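Local coordinates for conserved protein with 2 CBS domains (Pyrobaculum aerophilum, PDB 2RIH), which binds AMP through a pair of CBS domains (a Bateman module), and may thereby act as a sensor of adenine nucleotides, at residues A[100-105]-A[117-122]. Residues are numbered along the deposited sequence; the frame is centred on the assembly and turned at random.
Sequences NIRHVV and LSIRDL. With SO4 (sulfate ion), chain C; SO4 (sulfate ion), chain D; SO4 (sulfate ion), chain F.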
ATOM      1  N   ASN A 100       4.989  11.164   2.158  1.00 25.00           N
ATOM      2  CA  ASN A 100       4.018  10.560   1.230  1.00 24.49           C
ATOM      3  C   ASN A 100       4.291   9.081   0.973  1.00 24.90           C
ATOM      4  O   ASN A 100       4.221   8.608  -0.168  1.00 22.35           O
ATOM      5  CB  ASN A 100       3.965  11.344  -0.096  1.00 26.27           C
ATOM      6  CG  ASN A 100       3.547  12.788   0.093  1.00 25.64           C
ATOM      7  OD1 ASN A 100       2.730  13.095   0.956  1.00 26.58           O
ATOM      8  ND2 ASN A 100       4.097  13.682  -0.724  1.00 25.33           N
ATOM      9  N   ILE A 101       4.597   8.360   2.054  1.00 24.52           N
ATOM     10  CA  ILE A 101       4.901   6.935   2.006  1.00 23.91           C
ATOM     11  C   ILE A 101       3.987   6.183   2.966  1.00 23.80           C
ATOM     12  O   ILE A 101       3.262   6.788   3.777  1.00 23.73           O
ATOM     13  CB  ILE A 101       6.403   6.624   2.320  1.00 25.08           C
ATOM     14  CG1 ILE A 101       6.828   7.161   3.693  1.00 24.25           C
ATOM     15  CG2 ILE A 101       7.313   7.177   1.214  1.00 26.18           C
ATOM     16  CD1 ILE A 101       8.344   7.054   3.962  1.00 24.13           C
ATOM     17  N   ARG A 102       3.988   4.864   2.848  1.00 20.80           N
ATOM     18  CA  ARG A 102       3.107   4.041   3.656  1.00 22.05           C
ATOM     19  C   ARG A 102       3.868   3.048   4.508  1.00 18.85           C
ATOM     20  O   ARG A 102       3.271   2.158   5.106  1.00 20.81           O
ATOM     21  CB  ARG A 102       2.094   3.342   2.762  1.00 21.42           C
ATOM     22  CG  ARG A 102       1.111   4.304   2.135  1.00 25.07           C
ATOM     23  CD  ARG A 102       0.273   3.603   1.095  1.00 27.53           C
ATOM     24  NE  ARG A 102       1.149   2.973   0.116  1.00 28.25           N
ATOM     25  CZ  ARG A 102       0.802   1.961  -0.669  1.00 30.53           C
ATOM     26  NH1 ARG A 102      -0.431   1.469  -0.635  1.00 33.46           N
ATOM     27  NH2 ARG A 102       1.700   1.450  -1.500  1.00 30.26           N
ATOM     28  N   HIS A 103       5.185   3.214   4.557  1.00 19.64           N
ATOM     29  CA  HIS A 103       6.070   2.389   5.373  1.00 23.38           C
ATOM     30  C   HIS A 103       7.175   3.256   5.938  1.00 23.58           C
ATOM     31  O   HIS A 103       7.455   4.326   5.403  1.00 25.90           O
ATOM     32  CB  HIS A 103       6.726   1.284   4.530  1.00 23.58           C
ATOM     33  CG  HIS A 103       5.758   0.286   3.978  1.00 24.57           C
ATOM     34  ND1 HIS A 103       5.101   0.474   2.781  1.00 23.56           N
ATOM     35  CD2 HIS A 103       5.337  -0.909   4.457  1.00 22.92           C
ATOM     36  CE1 HIS A 103       4.317  -0.564   2.549  1.00 23.26           C
ATOM     37  NE2 HIS A 103       4.435  -1.412   3.551  1.00 20.53           N
ATOM     38  N   VAL A 104       7.779   2.792   7.031  1.00 25.08           N
ATOM     39  CA  VAL A 104       9.038   3.332   7.529  1.00 23.93           C
ATOM     40  C   VAL A 104       9.904   2.169   7.983  1.00 24.66           C
ATOM     41  O   VAL A 104       9.403   1.139   8.465  1.00 21.19           O
ATOM     42  CB  VAL A 104       8.894   4.353   8.703  1.00 25.60           C
ATOM     43  CG1 VAL A 104       8.287   5.649   8.216  1.00 27.85           C
ATOM     44  CG2 VAL A 104       8.100   3.762   9.866  1.00 26.26           C
ATOM     45  N   VAL A 105      11.208   2.340   7.810  1.00 25.33           N
ATOM     46  CA  VAL A 105      12.188   1.371   8.269  1.00 24.30           C
ATOM     47  C   VAL A 105      12.466   1.652   9.743  1.00 24.85           C
ATOM     48  O   VAL A 105      12.783   2.782  10.110  1.00 26.56           O
ATOM     49  CB  VAL A 105      13.475   1.463   7.424  1.00 22.82           C
ATOM     50  CG1 VAL A 105      14.549   0.517   7.951  1.00 21.86           C
ATOM     51  CG2 VAL A 105      13.161   1.153   5.970  1.00 22.76           C
ATOM     52  N   LEU A 117       7.644  -0.894   9.627  1.00 23.41           N
ATOM     53  CA  LEU A 117       6.327  -0.551  10.118  1.00 25.14           C
ATOM     54  C   LEU A 117       5.484  -0.070   8.936  1.00 26.11           C
ATOM     55  O   LEU A 117       5.941   0.729   8.120  1.00 25.75           O
ATOM     56  CB  LEU A 117       6.458   0.550  11.173  1.00 25.43           C
ATOM     57  CG  LEU A 117       5.246   0.903  12.031  1.00 27.13           C
ATOM     58  CD1 LEU A 117       4.963  -0.207  13.047  1.00 25.45           C
ATOM     59  CD2 LEU A 117       5.475   2.241  12.740  1.00 26.50           C
ATOM     60  N   SER A 118       4.260  -0.577   8.853  1.00 25.28           N
ATOM     61  CA  SER A 118       3.332  -0.215   7.814  1.00 25.80           C
ATOM     62  C   SER A 118       2.242   0.712   8.347  1.00 26.11           C
ATOM     63  O   SER A 118       1.986   0.768   9.544  1.00 20.80           O
ATOM     64  CB  SER A 118       2.671  -1.479   7.266  1.00 27.02           C
ATOM     65  OG  SER A 118       1.612  -1.142   6.413  1.00 28.37           O
ATOM     66  N   ILE A 119       1.592   1.416   7.427  1.00 26.01           N
ATOM     67  CA  ILE A 119       0.407   2.196   7.732  1.00 27.63           C
ATOM     68  C   ILE A 119      -0.733   1.289   8.279  1.00 27.19           C
ATOM     69  O   ILE A 119      -1.547   1.718   9.099  1.00 24.49           O
ATOM     70  CB  ILE A 119      -0.033   3.001   6.485  1.00 27.99           C
ATOM     71  CG1 ILE A 119      -1.010   4.108   6.870  1.00 28.00           C
ATOM     72  CG2 ILE A 119      -0.633   2.080   5.405  1.00 28.45           C
ATOM     73  CD1 ILE A 119      -1.138   5.168   5.794  1.00 29.43           C
ATOM     74  N   ARG A 120      -0.757   0.030   7.852  1.00 26.50           N
ATOM     75  CA  ARG A 120      -1.677  -0.981   8.419  1.00 28.57           C
ATOM     76  C   ARG A 120      -1.513  -1.162   9.915  1.00 28.24           C
ATOM     77  O   ARG A 120      -2.497  -1.386  10.631  1.00 29.29           O
ATOM     78  CB  ARG A 120      -1.399  -2.351   7.824  1.00 30.41           C
ATOM     79  CG  ARG A 120      -2.133  -2.709   6.592  1.00 32.45           C
ATOM     80  CD  ARG A 120      -1.503  -3.980   6.030  1.00 34.09           C
ATOM     81  NE  ARG A 120      -2.503  -4.816   5.415  1.00 36.99           N
ATOM     82  CZ  ARG A 120      -2.581  -5.143   4.135  1.00 35.19           C
ATOM     83  NH1 ARG A 120      -1.687  -4.749   3.235  1.00 35.27           N
ATOM     84  NH2 ARG A 120      -3.587  -5.906   3.776  1.00 38.32           N
ATOM     85  N   ASP A 121      -0.263  -1.122  10.373  1.00 26.92           N
ATOM     86  CA  ASP A 121       0.064  -1.340  11.785  1.00 27.07           C
ATOM     87  C   ASP A 121      -0.411  -0.199  12.681  1.00 28.26           C
ATOM     88  O   ASP A 121      -0.714  -0.405  13.865  1.00 28.18           O
ATOM     89  CB  ASP A 121       1.575  -1.513  11.959  1.00 27.30           C
ATOM     90  CG  ASP A 121       2.126  -2.705  11.193  1.00 29.28           C
ATOM     91  OD1 ASP A 121       1.613  -3.835  11.389  1.00 29.56           O
ATOM     92  OD2 ASP A 121       3.096  -2.518  10.413  1.00 29.20           O
ATOM     93  N   LEU A 122      -0.474   1.002  12.114  1.00 27.75           N
ATOM     94  CA  LEU A 122      -0.780   2.203  12.878  1.00 26.45           C
ATOM     95  C   LEU A 122      -2.246   2.605  12.855  1.00 27.41           C
ATOM     96  O   LEU A 122      -2.727   3.262  13.780  1.00 29.06           O
ATOM     97  CB  LEU A 122       0.021   3.379  12.315  1.00 25.59           C
ATOM     98  CG  LEU A 122       1.538   3.329  12.394  1.00 25.64           C
ATOM     99  CD1 LEU A 122       2.128   4.529  11.684  1.00 23.95           C
ATOM    100  CD2 LEU A 122       1.992   3.269  13.845  1.00 26.96           C
TER
HETATM  101  S   SO4 C 139       5.086   2.777  -0.127  1.00 28.29           S
HETATM  102  O1  SO4 C 139       4.121   3.866  -0.210  1.00 27.50           O
HETATM  103  O2  SO4 C 139       5.662   2.766   1.219  1.00 27.88           O
HETATM  104  O3  SO4 C 139       4.445   1.485  -0.350  1.00 28.52           O
HETATM  105  O4  SO4 C 139       6.109   3.009  -1.122  1.00 28.73           O
HETATM  106  S   SO4 D 140       1.883  -4.024   4.213  1.00 28.55           S
HETATM  107  O1  SO4 D 140       1.174  -2.757   4.242  1.00 27.97           O
HETATM  108  O2  SO4 D 140       2.007  -4.539   5.570  1.00 33.64           O
HETATM  109  O3  SO4 D 140       1.135  -4.991   3.437  1.00 29.03           O
HETATM  110  O4  SO4 D 140       3.196  -3.845   3.631  1.00 28.79           O
HETATM  111  S   SO4 F 139      -2.932   4.682  -1.682  1.00 26.48           S
HETATM  112  O1  SO4 F 139      -3.896   4.118  -2.620  1.00 27.73           O
HETATM  113  O2  SO4 F 139      -3.475   5.888  -1.082  1.00 30.11           O
HETATM  114  O3  SO4 F 139      -2.658   3.730  -0.628  1.00 29.20           O
HETATM  115  O4  SO4 F 139      -1.713   5.005  -2.393  1.00 26.89           O
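V104 and L117 form a hydrogen-bonded antiparallel pair in the beta hairpin of the second CBS domain, their side chains running alongside each other off one face of the sheet. CG2 of V104 meets CB of L117 at 3.8 Å, and both branched, apolar residues pack on A92 of helix 89-99. H103 and S118, the adjoining non-hydrogen-bonded pair and both AMP-binding residues, turn to the other face and hold sulfates, consistent with anion sites in the AMP pockets. A two-ended imidazole suits this place: at the ring edge, H103 ND1 donates to O2 of sulfate C at 2.8 Å. H103 NE2 donates in the ring plane to O4 of sulfate D at 2.7 Å, and the two bonds fix the ring's rotation. With OG anti to the backbone N (chi1 170°), the small S118 suits an N-cap, donating to O1 of sulfate D while accepting from R120 N; D121 OD2 takes S118 N at 2.7 Å, completing a capping box. The R102 chain bends at chi3 (-55°), bringing NE edge-on to O1 of sulfate C; NH2 bonds O3 and forms a salt bridge with E56 of the second subunit. A leucine here would probably leave that glutamate without its mate and sulfate C without these side-chain bonds. Past H103 and S118, I119 N donates to R102 O at 3.0 Å, and I119 CG2 lies 4.0 Å from R102 CB.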